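Local coordinates for Lin2634 protein (Listeria innocua, PDB 3MZO) that binds calcium ions through an HD-type metal site and is probably a phosphohydrolase related to the YfbR-like 5'-deoxynucleotidases, at residues B[156-159]-B[160-164]; B[202-205]-B[206-210]. One frame throughout, in Å; residues are numbered along the deposited sequence. Where two conformers were deposited one is given.

Overall arrangement
Contact 1 lies near the N-terminal end of helix 158-172, and contact 2 on helix 201-211, the last helix of this all-helical HD-domain chain; helix 177-191 comes between them in sequence. The centres of the two contacts lie about 14 Å apart, and the two helices touch directly. Y163 OH and T205 OG1 are 2.9 Å apart, a probable hydrogen bond, while L204 CD2 packs 3.6 Å from V160 CG1. S164 also meets L204 and I208. Contact 1 stands nearer the calcium site, with the I162 side chain about 11 Å from a bound calcium ion; contact 2 lies farther from the centre of the chain, about 22 Å against 16 Å, away from the annotated sites.

Contact 1: B[156-159]-B[160-164]; sequences ENIF and VEIYS
Near the N-terminal end of helix 158-172, E161 reaches back to N157, four residues earlier, an i to i+4 pairing. Its CB lies 3.4 Å from I158 O. With CG anti to the carbonyl carbon (chi1 -67°) and the chain extended beyond it, the side chain runs back past N157 O, which is 3.7 Å from CG. At the tip the carboxylate oxygens diverge: OE1 meets the methyl CD1 of I158 at 3.4 Å, and OE2 accepts a 2.8 Å hydrogen bond from N157 ND2. That bond is bent, 137° at the hydrogen, and uses the anti side of the carboxylate, whose plane is turned 73° from that of the amide. A second link joins the same residues, E161 N donating to N157 O.

Towards the protein interior, I162 CD1 comes 4.0 Å from I158 CG1 and obliquely approaches the F159 ring, while its other neighbours include L142 of helix 129-151. The backbone bond from Y163 N to F159 O, 3.0 Å long, continues the helix. The I158 branches divide the work: CG1 faces I162, whereas CG2 sits over the centre of one face of the F159 ring, 3.7 Å above its plane.

Contact 2: B[202-205]-B[206-210]; sequences PQLT and TEITT
T205, E207 and L204 carry most of this i to i+4 contact in helix 201-211. The carbonyl oxygen of T205 accepts T209 N at 3.0 Å, and T209 OG1 lies 2.9 Å from the same oxygen. That hydroxyl is also hydrogen-bonded to Y171 OH, so its bond to T205 O is not settled. The T205 hydroxyl turns to L201 O, while the T205 side chain packs on L187 and L191 of helix 177-191 and on L167 of helix 158-172.

The E207 chain leaves beside its own backbone N (chi1 -80°) and runs out extended, which carries OE2 to within 3.1 Å of Q203 NE2. The hydrogen bond is fairly straight, 161° at the hydrogen. Its acceptor lies close to the amide plane, yet the nitrogen sits above the carboxylate plane, the amide and carboxylate planes being turned 71° against each other. The other oxygen, OE1, stands 4.0 Å from L204 CD1, where the two side chains meet at about a right angle.

L204 CG packs 3.8 Å from I208 CD1, and I208 also rests on L167. With polar pairing by Q203 and E207 and apolar packing by L204 and I208, the segment is typical of an amphipathic helix laid against a helical bundle.

Contact 1: B[156-159]-B[160-164]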
ATOM      1  N   GLU B 156      13.533 -16.312  -4.119  1.00 41.95           N
ATOM      2  CA  GLU B 156      12.741 -17.346  -4.776  1.00 44.38           C
ATOM      3  C   GLU B 156      13.348 -17.848  -6.077  1.00 43.50           C
ATOM      4  O   GLU B 156      13.548 -17.072  -7.011  1.00 38.93           O
ATOM      5  CB  GLU B 156      11.322 -16.827  -5.070  1.00 45.09           C
ATOM      6  CG  GLU B 156      10.438 -16.642  -3.831  1.00 55.20           C
ATOM      7  CD  GLU B 156      10.095 -17.955  -3.119  1.00 63.60           C
ATOM      8  OE1 GLU B 156      10.363 -19.052  -3.656  1.00 69.45           O
ATOM      9  OE2 GLU B 156       9.547 -17.893  -2.002  1.00 73.93           O
ATOM     10  N   ASN B 157      13.578 -19.160  -6.173  1.00 43.89           N
ATOM     11  CA  ASN B 157      14.146 -19.725  -7.408  1.00 45.54           C
ATOM     12  C   ASN B 157      13.250 -19.537  -8.638  1.00 42.88           C
ATOM     13  O   ASN B 157      13.739 -19.615  -9.770  1.00 44.78           O
ATOM     14  CB  ASN B 157      14.513 -21.219  -7.257  1.00 45.79           C
ATOM     15  CG  ASN B 157      15.516 -21.689  -8.344  1.00 55.78           C
ATOM     16  OD1 ASN B 157      16.620 -21.136  -8.472  1.00 54.03           O
ATOM     17  ND2 ASN B 157      15.122 -22.705  -9.133  1.00 58.12           N
ATOM     18  N   ILE B 158      11.955 -19.295  -8.429  1.00 39.39           N
ATOM     19  CA  ILE B 158      11.036 -19.124  -9.538  1.00 38.85           C
ATOM     20  C   ILE B 158      11.578 -18.091 -10.549  1.00 37.11           C
ATOM     21  O   ILE B 158      11.452 -18.276 -11.743  1.00 37.24           O
ATOM     22  CB  ILE B 158       9.599 -18.734  -9.064  1.00 38.70           C
ATOM     23  CG1 ILE B 158       8.578 -18.993 -10.166  1.00 44.49           C
ATOM     24  CG2 ILE B 158       9.485 -17.267  -8.670  1.00 38.68           C
ATOM     25  CD1 ILE B 158       8.437 -20.454 -10.522  1.00 49.58           C
ATOM     26  N   PHE B 159      12.225 -17.033 -10.078  1.00 35.90           N
ATOM     27  CA  PHE B 159      12.695 -15.977 -10.989  1.00 34.80           C
ATOM     28  C   PHE B 159      13.809 -16.446 -11.938  1.00 36.07           C
ATOM     29  O   PHE B 159      13.790 -16.097 -13.127  1.00 33.66           O
ATOM     30  CB  PHE B 159      13.057 -14.738 -10.194  1.00 32.40           C
ATOM     31  CG  PHE B 159      11.872 -14.162  -9.490  1.00 32.20           C
ATOM     32  CD1 PHE B 159      10.849 -13.553 -10.213  1.00 35.43           C
ATOM     33  CD2 PHE B 159      11.722 -14.303  -8.133  1.00 32.66           C
ATOM     34  CE1 PHE B 159       9.723 -13.055  -9.574  1.00 32.02           C
ATOM     35  CE2 PHE B 159      10.585 -13.812  -7.489  1.00 32.21           C
ATOM     36  CZ  PHE B 159       9.596 -13.184  -8.223  1.00 34.29           C
ATOM     37  N   VAL B 160      14.721 -17.283 -11.441  1.00 36.17           N
ATOM     38  CA  VAL B 160      15.745 -17.885 -12.299  1.00 36.41           C
ATOM     39  C   VAL B 160      15.095 -18.778 -13.343  1.00 36.68           C
ATOM     40  O   VAL B 160      15.518 -18.813 -14.517  1.00 37.77           O
ATOM     41  CB  VAL B 160      16.742 -18.726 -11.469  1.00 40.04           C
ATOM     42  CG1 VAL B 160      17.493 -19.743 -12.371  1.00 40.04           C
ATOM     43  CG2 VAL B 160      17.709 -17.796 -10.732  1.00 38.29           C
ATOM     44  N   GLU B 161      14.048 -19.485 -12.932  1.00 35.63           N
ATOM     45  CA  GLU B 161      13.319 -20.362 -13.843  1.00 37.71           C
ATOM     46  C   GLU B 161      12.583 -19.584 -14.922  1.00 34.58           C
ATOM     47  O   GLU B 161      12.557 -20.003 -16.086  1.00 34.57           O
ATOM     48  CB  GLU B 161      12.327 -21.249 -13.075  1.00 40.68           C
ATOM     49  CG  GLU B 161      12.993 -22.288 -12.162  1.00 49.86           C
ATOM     50  CD  GLU B 161      12.031 -22.834 -11.081  1.00 63.18           C
ATOM     51  OE1 GLU B 161      10.785 -22.742 -11.253  1.00 69.16           O
ATOM     52  OE2 GLU B 161      12.530 -23.346 -10.046  1.00 71.50           O
ATOM     53  N   ILE B 162      11.983 -18.463 -14.551  1.00 31.05           N
ATOM     54  CA  ILE B 162      11.293 -17.593 -15.514  1.00 30.52           C
ATOM     55  C   ILE B 162      12.302 -17.017 -16.545  1.00 30.92           C
ATOM     56  O   ILE B 162      12.049 -16.998 -17.736  1.00 30.74           O
ATOM     57  CB  ILE B 162      10.556 -16.428 -14.775  1.00 32.89           C
ATOM     58  CG1 ILE B 162       9.383 -16.979 -13.933  1.00 37.80           C
ATOM     59  CG2 ILE B 162      10.044 -15.367 -15.769  1.00 27.58           C
ATOM     60  CD1 ILE B 162       8.877 -16.051 -12.815  1.00 36.25           C
ATOM     61  N   TYR B 163      13.427 -16.525 -16.045  1.00 31.31           N
ATOM     62  CA  TYR B 163      14.463 -15.955 -16.868  1.00 32.31           C
ATOM     63  C   TYR B 163      14.953 -17.002 -17.889  1.00 33.51           C
ATOM     64  O   TYR B 163      15.072 -16.727 -19.099  1.00 32.73           O
ATOM     65  CB  TYR B 163      15.614 -15.479 -15.964  1.00 33.31           C
ATOM     66  CG  TYR B 163      16.817 -14.950 -16.702  1.00 32.47           C
ATOM     67  CD1 TYR B 163      17.852 -15.808 -17.090  1.00 36.38           C
ATOM     68  CD2 TYR B 163      16.921 -13.602 -17.027  1.00 32.92           C
ATOM     69  CE1 TYR B 163      18.972 -15.327 -17.764  1.00 40.03           C
ATOM     70  CE2 TYR B 163      18.036 -13.110 -17.700  1.00 35.96           C
ATOM     71  CZ  TYR B 163      19.052 -13.978 -18.075  1.00 35.98           C
ATOM     72  OH  TYR B 163      20.152 -13.492 -18.743  1.00 39.38           O
ATOM     73  N   SER B 164      15.188 -18.214 -17.393  1.00 34.16           N
ATOM     74  CA  SER B 164      15.681 -19.300 -18.229  0.60 34.70           C
ATOM     75  C   SER B 164      14.700 -19.633 -19.353  1.00 35.91           C
ATOM     76  O   SER B 164      15.096 -19.774 -20.520  1.00 35.96           O
ATOM     77  CB  SER B 164      15.971 -20.513 -17.357  0.60 37.13           C
ATOM     78  OG  SER B 164      16.964 -20.178 -16.408  0.60 28.80           O
TER

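Contact 2: B[202-205]-B[206-210]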
ATOM      1  N   PRO B 202      25.376 -14.980 -15.359  1.00 50.22           N
ATOM      2  CA  PRO B 202      26.420 -15.228 -16.362  1.00 51.34           C
ATOM      3  C   PRO B 202      26.500 -16.690 -16.812  1.00 51.53           C
ATOM      4  O   PRO B 202      26.400 -16.989 -18.006  1.00 47.74           O
ATOM      5  CB  PRO B 202      27.709 -14.793 -15.645  1.00 53.83           C
ATOM      6  CG  PRO B 202      27.243 -13.734 -14.654  1.00 51.50           C
ATOM      7  CD  PRO B 202      25.892 -14.210 -14.202  1.00 50.55           C
ATOM      8  N   GLN B 203      26.650 -17.593 -15.848  1.00 54.60           N
ATOM      9  CA  GLN B 203      26.787 -19.013 -16.153  1.00 56.66           C
ATOM     10  C   GLN B 203      25.525 -19.544 -16.822  1.00 53.75           C
ATOM     11  O   GLN B 203      25.585 -20.190 -17.873  1.00 52.18           O
ATOM     12  CB  GLN B 203      27.073 -19.815 -14.875  1.00 58.86           C
ATOM     13  CG  GLN B 203      27.052 -21.327 -15.101  1.00 63.60           C
ATOM     14  CD  GLN B 203      27.581 -22.101 -13.921  1.00 69.67           C
ATOM     15  OE1 GLN B 203      28.463 -21.630 -13.207  1.00 74.99           O
ATOM     16  NE2 GLN B 203      27.056 -23.301 -13.715  1.00 68.74           N
ATOM     17  N   LEU B 204      24.392 -19.263 -16.190  1.00 52.07           N
ATOM     18  CA  LEU B 204      23.076 -19.710 -16.673  1.00 51.77           C
ATOM     19  C   LEU B 204      22.800 -19.263 -18.116  1.00 50.44           C
ATOM     20  O   LEU B 204      22.254 -20.034 -18.928  1.00 49.27           O
ATOM     21  CB  LEU B 204      22.003 -19.171 -15.733  1.00 50.57           C
ATOM     22  CG  LEU B 204      20.546 -19.528 -16.010  1.00 54.51           C
ATOM     23  CD1 LEU B 204      20.301 -21.053 -15.967  1.00 49.87           C
ATOM     24  CD2 LEU B 204      19.673 -18.767 -15.002  1.00 51.03           C
ATOM     25  N   THR B 205      23.195 -18.024 -18.424  1.00 49.37           N
ATOM     26  CA  THR B 205      23.013 -17.461 -19.766  1.00 48.69           C
ATOM     27  C   THR B 205      23.905 -18.184 -20.789  1.00 51.40           C
ATOM     28  O   THR B 205      23.453 -18.493 -21.904  1.00 50.69           O
ATOM     29  CB  THR B 205      23.262 -15.902 -19.793  1.00 49.18           C
ATOM     30  OG1 THR B 205      22.499 -15.255 -18.761  1.00 47.78           O
ATOM     31  CG2 THR B 205      22.882 -15.305 -21.148  1.00 45.59           C
ATOM     32  N   THR B 206      25.161 -18.466 -20.413  1.00 52.51           N
ATOM     33  CA  THR B 206      26.029 -19.305 -21.238  1.00 54.62           C
ATOM     34  C   THR B 206      25.362 -20.663 -21.496  1.00 54.65           C
ATOM     35  O   THR B 206      25.267 -21.108 -22.641  1.00 54.78           O
ATOM     36  CB  THR B 206      27.420 -19.519 -20.565  1.00 56.62           C
ATOM     37  OG1 THR B 206      28.173 -18.303 -20.645  1.00 59.94           O
ATOM     38  CG2 THR B 206      28.211 -20.666 -21.223  1.00 58.09           C
ATOM     39  N   GLU B 207      24.895 -21.301 -20.425  1.00 55.28           N
ATOM     40  CA  GLU B 207      24.212 -22.601 -20.521  1.00 57.64           C
ATOM     41  C   GLU B 207      23.028 -22.604 -21.467  1.00 56.61           C
ATOM     42  O   GLU B 207      22.916 -23.492 -22.322  1.00 56.32           O
ATOM     43  CB  GLU B 207      23.738 -23.057 -19.145  1.00 58.53           C
ATOM     44  CG  GLU B 207      24.860 -23.675 -18.314  1.00 67.98           C
ATOM     45  CD  GLU B 207      24.474 -23.895 -16.854  1.00 75.74           C
ATOM     46  OE1 GLU B 207      23.304 -23.641 -16.476  1.00 75.62           O
ATOM     47  OE2 GLU B 207      25.355 -24.330 -16.083  1.00 81.20           O
ATOM     48  N   ILE B 208      22.156 -21.601 -21.313  1.00 56.09           N
ATOM     49  CA  ILE B 208      20.991 -21.456 -22.177  1.00 55.64           C
ATOM     50  C   ILE B 208      21.419 -21.273 -23.641  1.00 58.32           C
ATOM     51  O   ILE B 208      20.807 -21.866 -24.539  1.00 60.38           O
ATOM     52  CB  ILE B 208      20.072 -20.288 -21.691  1.00 55.11           C
ATOM     53  CG1 ILE B 208      19.473 -20.623 -20.322  1.00 53.60           C
ATOM     54  CG2 ILE B 208      18.946 -20.003 -22.696  1.00 47.77           C
ATOM     55  CD1 ILE B 208      19.133 -19.418 -19.501  1.00 46.93           C
ATOM     56  N   THR B 209      22.468 -20.478 -23.880  1.00 61.13           N
ATOM     57  CA  THR B 209      23.006 -20.263 -25.249  1.00 64.58           C
ATOM     58  C   THR B 209      23.658 -21.523 -25.850  1.00 66.71           C
ATOM     59  O   THR B 209      23.543 -21.760 -27.063  1.00 68.00           O
ATOM     60  CB  THR B 209      24.075 -19.140 -25.284  1.00 64.81           C
ATOM     61  OG1 THR B 209      23.542 -17.944 -24.707  1.00 65.86           O
ATOM     62  CG2 THR B 209      24.557 -18.880 -26.724  1.00 63.57           C
ATOM     63  N   THR B 210      24.369 -22.286 -25.005  1.00 67.94           N
ATOM     64  CA  THR B 210      24.987 -23.579 -25.385  1.00 69.32           C
ATOM     65  C   THR B 210      23.890 -24.586 -25.726  1.00 69.50           C
ATOM     66  O   THR B 210      23.931 -25.211 -26.797  1.00 68.93           O
ATOM     67  CB  THR B 210      25.851 -24.198 -24.233  1.00 71.15           C
ATOM     68  OG1 THR B 210      26.867 -23.277 -23.814  1.00 69.23           O
ATOM     69  CG2 THR B 210      26.507 -25.515 -24.672  1.00 68.64           C
TER
HETATM   70  O   HOH W   1      26.801 -15.210 -20.273  1.00 51.66           O